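Local coordinates for protein STU0660 (Streptococcus thermophilus, PDB 3ZTH) that probably binds DNA and takes part in CRISPR-mediated bacterial immunity as a large, magnesium-binding member of the Csn2 family, at residues I13-N27 with L244-S258. Sequence-based numbering, arbitrary orientation.
Sequences IELNIGAITQIVGQN and LKIDEENSRFVNILS
The CA of Gly18 sits over the centre of one face of the Phe253 ring, 3.5 Å from the centroid, in a CH-pi contact, while Asn16 O sits at the ring's edge, in plane. Glycine suits this place because a CB would run into the ring. The amide of Asn255 grips the backbone of Asn16 twice: OD1 accepts a hydrogen bond from Asn16 N at 2.8 Å, almost straight (177°), and ND2 donates to Asn16 O. Asparagine, with acceptor and donor side by side, satisfies both backbone groups. Strands 20-24 and 254-257 run parallel as neighbours in the mixed sheet of the core, consistent with the P-loop NTPase clan; through its side-chain amide, Asn255 joins this sheet to strand 13-16 of the smaller antiparallel one. Gln22 is extended beyond CG (chi2 176°), a length that carries its amide to both N and O of Lys245: OE1 accepts from Lys245 N on a lone pair at 3.1 Å, and NE2 donates to Lys245 O at 2.6 Å. Beyond the strand, Ser258 OG accepts from Gln26 N at 3.0 Å and is also hydrogen-bonded with Thr302 OG1, while the side chain of Gln26, its NE2 hydrogen-bonded with Pro298 O, joins Asp240 at a magnesium ion.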
loop_
_atom_site.group_PDB
_atom_site.type_symbol
_atom_site.label_atom_id
_atom_site.label_comp_id
_atom_site.label_asym_id
_atom_site.label_seq_id
_atom_site.Cartn_x
_atom_site.Cartn_y
_atom_site.Cartn_z
ATOM N N ILE A 13 -40.674 -5.464 -6.355
ATOM C CA ILE A 13 -41.189 -4.108 -6.454
ATOM C C ILE A 13 -41.302 -3.837 -7.946
ATOM O O ILE A 13 -40.304 -3.907 -8.668
ATOM C CB ILE A 13 -40.216 -3.090 -5.820
ATOM C CG1 ILE A 13 -40.032 -3.410 -4.339
ATOM C CG2 ILE A 13 -40.757 -1.682 -5.968
ATOM C CD1 ILE A 13 -38.590 -3.550 -3.927
ATOM N N GLU A 14 -42.521 -3.557 -8.405
ATOM C CA GLU A 14 -42.772 -3.277 -9.818
ATOM C C GLU A 14 -42.560 -1.804 -10.138
ATOM O O GLU A 14 -43.052 -0.928 -9.439
ATOM C CB GLU A 14 -44.204 -3.673 -10.205
ATOM C CG GLU A 14 -44.463 -3.660 -11.707
ATOM C CD GLU A 14 -45.839 -4.176 -12.063
ATOM O OE1 GLU A 14 -46.322 -5.081 -11.349
ATOM O OE2 GLU A 14 -46.434 -3.693 -13.057
ATOM N N LEU A 15 -41.827 -1.547 -11.209
ATOM C CA LEU A 15 -41.529 -0.193 -11.642
ATOM C C LEU A 15 -41.768 -0.048 -13.148
ATOM O O LEU A 15 -41.180 -0.769 -13.960
ATOM C CB LEU A 15 -40.069 0.120 -11.330
ATOM C CG LEU A 15 -39.630 0.979 -10.140
ATOM C CD1 LEU A 15 -40.587 0.880 -8.972
ATOM C CD2 LEU A 15 -38.226 0.527 -9.748
ATOM N N ASN A 16 -42.632 0.875 -13.528
ATOM C CA ASN A 16 -42.881 1.086 -14.937
ATOM C C ASN A 16 -41.875 2.172 -15.350
ATOM O O ASN A 16 -42.006 3.333 -14.971
ATOM C CB ASN A 16 -44.326 1.532 -15.123
ATOM C CG ASN A 16 -44.850 1.266 -16.515
ATOM O OD1 ASN A 16 -44.409 0.344 -17.196
ATOM N ND2 ASN A 16 -45.823 2.060 -16.934
ATOM N N ILE A 17 -40.857 1.768 -16.107
ATOM C CA ILE A 17 -39.777 2.657 -16.554
ATOM C C ILE A 17 -39.975 3.306 -17.931
ATOM O O ILE A 17 -40.343 2.640 -18.901
ATOM C CB ILE A 17 -38.428 1.890 -16.594
ATOM C CG1 ILE A 17 -38.196 1.142 -15.275
ATOM C CG2 ILE A 17 -37.292 2.854 -16.892
ATOM C CD1 ILE A 17 -38.156 2.024 -14.041
ATOM N N GLY A 18 -39.701 4.608 -18.009
ATOM C CA GLY A 18 -39.837 5.343 -19.258
ATOM C C GLY A 18 -38.752 6.405 -19.372
ATOM O O GLY A 18 -38.004 6.615 -18.417
ATOM N N ALA A 19 -38.656 7.067 -20.525
ATOM C CA ALA A 19 -37.645 8.098 -20.735
ATOM C C ALA A 19 -37.465 8.879 -19.434
ATOM O O ALA A 19 -36.354 8.999 -18.908
ATOM C CB ALA A 19 -38.075 9.024 -21.852
ATOM N N ILE A 20 -38.566 9.406 -18.916
ATOM C CA ILE A 20 -38.524 10.132 -17.662
ATOM C C ILE A 20 -39.421 9.414 -16.659
ATOM O O ILE A 20 -40.648 9.466 -16.741
ATOM C CB ILE A 20 -38.963 11.607 -17.841
ATOM C CG1 ILE A 20 -37.941 12.339 -18.716
ATOM C CG2 ILE A 20 -39.033 12.309 -16.489
ATOM C CD1 ILE A 20 -38.220 13.810 -18.886
ATOM N N THR A 21 -38.784 8.719 -15.727
ATOM C CA THR A 21 -39.477 7.965 -14.689
ATOM C C THR A 21 -39.442 8.710 -13.349
ATOM O O THR A 21 -38.401 9.247 -12.955
ATOM C CB THR A 21 -38.807 6.586 -14.493
ATOM O OG1 THR A 21 -38.790 5.887 -15.740
ATOM C CG2 THR A 21 -39.561 5.754 -13.450
ATOM N N GLN A 22 -40.574 8.730 -12.650
ATOM C CA GLN A 22 -40.663 9.397 -11.349
ATOM C C GLN A 22 -41.205 8.456 -10.273
ATOM O O GLN A 22 -42.279 7.870 -10.415
ATOM C CB GLN A 22 -41.550 10.640 -11.442
ATOM C CG GLN A 22 -41.042 11.692 -12.430
ATOM C CD GLN A 22 -41.987 12.873 -12.567
ATOM O OE1 GLN A 22 -41.948 13.822 -11.776
ATOM N NE2 GLN A 22 -42.854 12.811 -13.568
ATOM N N ILE A 23 -40.443 8.305 -9.200
ATOM C CA ILE A 23 -40.828 7.439 -8.101
ATOM C C ILE A 23 -41.226 8.330 -6.941
ATOM O O ILE A 23 -40.423 9.112 -6.439
ATOM C CB ILE A 23 -39.662 6.501 -7.705
ATOM C CG1 ILE A 23 -39.415 5.503 -8.836
ATOM C CG2 ILE A 23 -39.991 5.747 -6.416
ATOM C CD1 ILE A 23 -38.210 4.638 -8.635
ATOM N N VAL A 24 -42.479 8.202 -6.527
ATOM C CA VAL A 24 -43.038 9.017 -5.456
ATOM C C VAL A 24 -43.767 8.120 -4.457
ATOM O O VAL A 24 -43.863 6.914 -4.665
ATOM C CB VAL A 24 -44.025 10.032 -6.064
ATOM C CG1 VAL A 24 -44.780 10.726 -4.988
ATOM C CG2 VAL A 24 -43.274 11.058 -6.902
ATOM N N GLY A 25 -44.284 8.691 -3.376
ATOM C CA GLY A 25 -44.990 7.867 -2.413
ATOM C C GLY A 25 -44.625 8.176 -0.976
ATOM O O GLY A 25 -43.612 8.818 -0.707
ATOM N N GLN A 26 -45.451 7.706 -0.048
ATOM C CA GLN A 26 -45.216 7.964 1.362
ATOM C C GLN A 26 -44.359 6.904 2.024
ATOM O O GLN A 26 -43.909 7.089 3.148
ATOM C CB GLN A 26 -46.549 8.110 2.098
ATOM C CG GLN A 26 -47.358 9.304 1.620
ATOM C CD GLN A 26 -46.528 10.585 1.599
ATOM O OE1 GLN A 26 -46.152 11.108 2.647
ATOM N NE2 GLN A 26 -46.228 11.083 0.401
ATOM N N ASN A 27 -44.122 5.798 1.326
ATOM C CA ASN A 27 -43.305 4.721 1.875
ATOM C C ASN A 27 -41.828 5.026 1.601
ATOM O O ASN A 27 -41.183 4.381 0.764
ATOM C CB ASN A 27 -43.692 3.397 1.225
ATOM C CG ASN A 27 -43.112 2.204 1.954
ATOM O OD1 ASN A 27 -42.061 2.301 2.598
ATOM N ND2 ASN A 27 -43.783 1.066 1.842
ATOM N N LEU A 244 -43.147 16.993 -8.637
ATOM C CA LEU A 244 -43.634 15.961 -9.541
ATOM C C LEU A 244 -44.275 16.619 -10.770
ATOM O O LEU A 244 -45.125 17.493 -10.635
ATOM C CB LEU A 244 -44.669 15.102 -8.819
ATOM C CG LEU A 244 -45.319 13.965 -9.599
ATOM C CD1 LEU A 244 -44.254 12.941 -10.000
ATOM C CD2 LEU A 244 -46.411 13.328 -8.737
ATOM N N LYS A 245 -43.858 16.206 -11.964
ATOM C CA LYS A 245 -44.407 16.760 -13.205
ATOM C C LYS A 245 -45.203 15.679 -13.924
ATOM O O LYS A 245 -44.664 14.618 -14.236
ATOM C CB LYS A 245 -43.282 17.244 -14.136
ATOM C CG LYS A 245 -42.360 18.295 -13.543
ATOM C CD LYS A 245 -43.125 19.559 -13.158
ATOM C CE LYS A 245 -42.234 20.533 -12.392
ATOM N NZ LYS A 245 -42.960 21.765 -11.946
ATOM N N ILE A 246 -46.475 15.947 -14.190
ATOM C CA ILE A 246 -47.323 14.984 -14.885
ATOM C C ILE A 246 -47.835 15.512 -16.223
ATOM O O ILE A 246 -48.370 16.617 -16.291
ATOM C CB ILE A 246 -48.551 14.590 -14.021
ATOM C CG1 ILE A 246 -48.092 13.796 -12.796
ATOM C CG2 ILE A 246 -49.540 13.781 -14.841
ATOM C CD1 ILE A 246 -49.221 13.361 -11.889
ATOM N N ASP A 247 -47.647 14.727 -17.283
ATOM C CA ASP A 247 -48.143 15.078 -18.617
ATOM C C ASP A 247 -48.540 13.783 -19.322
ATOM O O ASP A 247 -48.349 12.697 -18.772
ATOM C CB ASP A 247 -47.098 15.851 -19.446
ATOM C CG ASP A 247 -45.835 15.049 -19.718
ATOM O OD1 ASP A 247 -45.937 13.863 -20.102
ATOM O OD2 ASP A 247 -44.727 15.615 -19.565
ATOM N N GLU A 248 -49.094 13.888 -20.527
ATOM C CA GLU A 248 -49.522 12.703 -21.267
ATOM C C GLU A 248 -48.416 11.688 -21.537
ATOM O O GLU A 248 -48.653 10.483 -21.500
ATOM C CB GLU A 248 -50.168 13.094 -22.606
ATOM C CG GLU A 248 -51.690 13.238 -22.562
ATOM C CD GLU A 248 -52.412 11.966 -22.080
ATOM O OE1 GLU A 248 -51.739 10.988 -21.667
ATOM O OE2 GLU A 248 -53.664 11.952 -22.108
ATOM N N GLU A 249 -47.209 12.171 -21.797
ATOM C CA GLU A 249 -46.096 11.293 -22.101
ATOM C C GLU A 249 -45.509 10.507 -20.939
ATOM O O GLU A 249 -45.304 9.301 -21.058
ATOM C CB GLU A 249 -44.979 12.092 -22.774
ATOM C CG GLU A 249 -45.449 12.845 -24.000
ATOM C CD GLU A 249 -46.302 11.974 -24.912
ATOM O OE1 GLU A 249 -45.791 10.936 -25.397
ATOM O OE2 GLU A 249 -47.487 12.323 -25.137
ATOM N N ASN A 250 -45.241 11.180 -19.822
ATOM C CA ASN A 250 -44.626 10.534 -18.666
ATOM C C ASN A 250 -45.578 9.959 -17.621
ATOM O O ASN A 250 -45.150 9.277 -16.699
ATOM C CB ASN A 250 -43.674 11.515 -17.974
ATOM C CG ASN A 250 -44.408 12.678 -17.292
ATOM O OD1 ASN A 250 -45.631 12.657 -17.117
ATOM N ND2 ASN A 250 -43.652 13.692 -16.894
ATOM N N SER A 251 -46.864 10.235 -17.766
ATOM C CA SER A 251 -47.872 9.764 -16.817
ATOM C C SER A 251 -47.741 8.310 -16.329
ATOM O O SER A 251 -47.743 8.042 -15.126
ATOM C CB SER A 251 -49.258 9.962 -17.425
ATOM O OG SER A 251 -50.255 9.770 -16.447
ATOM N N ARG A 252 -47.646 7.375 -17.268
ATOM C CA ARG A 252 -47.541 5.958 -16.949
ATOM C C ARG A 252 -46.255 5.578 -16.216
ATOM O O ARG A 252 -46.167 4.512 -15.610
ATOM C CB ARG A 252 -47.666 5.136 -18.236
ATOM C CG ARG A 252 -49.087 5.105 -18.799
ATOM C CD ARG A 252 -49.192 4.293 -20.093
ATOM N NE ARG A 252 -48.482 4.929 -21.204
ATOM C CZ ARG A 252 -47.371 4.455 -21.766
ATOM N NH1 ARG A 252 -46.829 3.323 -21.325
ATOM N NH2 ARG A 252 -46.798 5.119 -22.767
ATOM N N PHE A 253 -45.259 6.453 -16.255
ATOM C CA PHE A 253 -44.000 6.158 -15.601
ATOM C C PHE A 253 -43.858 6.798 -14.228
ATOM O O PHE A 253 -42.764 6.845 -13.653
ATOM C CB PHE A 253 -42.862 6.537 -16.540
ATOM C CG PHE A 253 -43.034 5.953 -17.904
ATOM C CD1 PHE A 253 -43.134 4.569 -18.067
ATOM C CD2 PHE A 253 -43.209 6.775 -19.015
ATOM C CE1 PHE A 253 -43.414 4.012 -19.311
ATOM C CE2 PHE A 253 -43.491 6.227 -20.269
ATOM C CZ PHE A 253 -43.595 4.848 -20.419
ATOM N N VAL A 254 -44.977 7.289 -13.709
ATOM C CA VAL A 254 -45.008 7.866 -12.380
ATOM C C VAL A 254 -45.369 6.682 -11.505
ATOM O O VAL A 254 -46.483 6.176 -11.565
ATOM C CB VAL A 254 -46.088 8.936 -12.245
ATOM C CG1 VAL A 254 -46.241 9.330 -10.795
ATOM C CG2 VAL A 254 -45.723 10.147 -13.082
ATOM N N ASN A 255 -44.409 6.221 -10.717
ATOM C CA ASN A 255 -44.628 5.081 -9.843
ATOM C C ASN A 255 -44.895 5.512 -8.404
ATOM O O ASN A 255 -44.081 6.207 -7.787
ATOM C CB ASN A 255 -43.412 4.152 -9.911
ATOM C CG ASN A 255 -43.285 3.455 -11.265
ATOM O OD1 ASN A 255 -43.921 2.425 -11.515
ATOM N ND2 ASN A 255 -42.479 4.027 -12.148
ATOM N N ILE A 256 -46.044 5.101 -7.878
ATOM C CA ILE A 256 -46.423 5.441 -6.515
ATOM C C ILE A 256 -46.029 4.297 -5.596
ATOM O O ILE A 256 -46.506 3.177 -5.763
ATOM C CB ILE A 256 -47.946 5.642 -6.392
ATOM C CG1 ILE A 256 -48.444 6.567 -7.501
ATOM C CG2 ILE A 256 -48.292 6.219 -5.019
ATOM C CD1 ILE A 256 -49.951 6.687 -7.557
ATOM N N LEU A 257 -45.155 4.579 -4.639
ATOM C CA LEU A 257 -44.710 3.580 -3.679
ATOM C C LEU A 257 -45.196 3.944 -2.276
ATOM O O LEU A 257 -44.529 4.698 -1.560
ATOM C CB LEU A 257 -43.181 3.484 -3.687
ATOM C CG LEU A 257 -42.591 2.312 -4.485
ATOM C CD1 LEU A 257 -43.094 2.372 -5.920
ATOM C CD2 LEU A 257 -41.057 2.342 -4.440
ATOM N N SER A 258 -46.355 3.421 -1.881
ATOM C CA SER A 258 -46.904 3.715 -0.552
ATOM C C SER A 258 -47.285 2.437 0.179
ATOM O O SER A 258 -46.473 1.521 0.283
ATOM C CB SER A 258 -48.128 4.636 -0.651
ATOM O OG SER A 258 -47.768 5.979 -0.958
HETATM O O HOH W 1 -47.597 1.078 -19.442
HETATM O O HOH W 2 -42.991 10.187 -15.136
#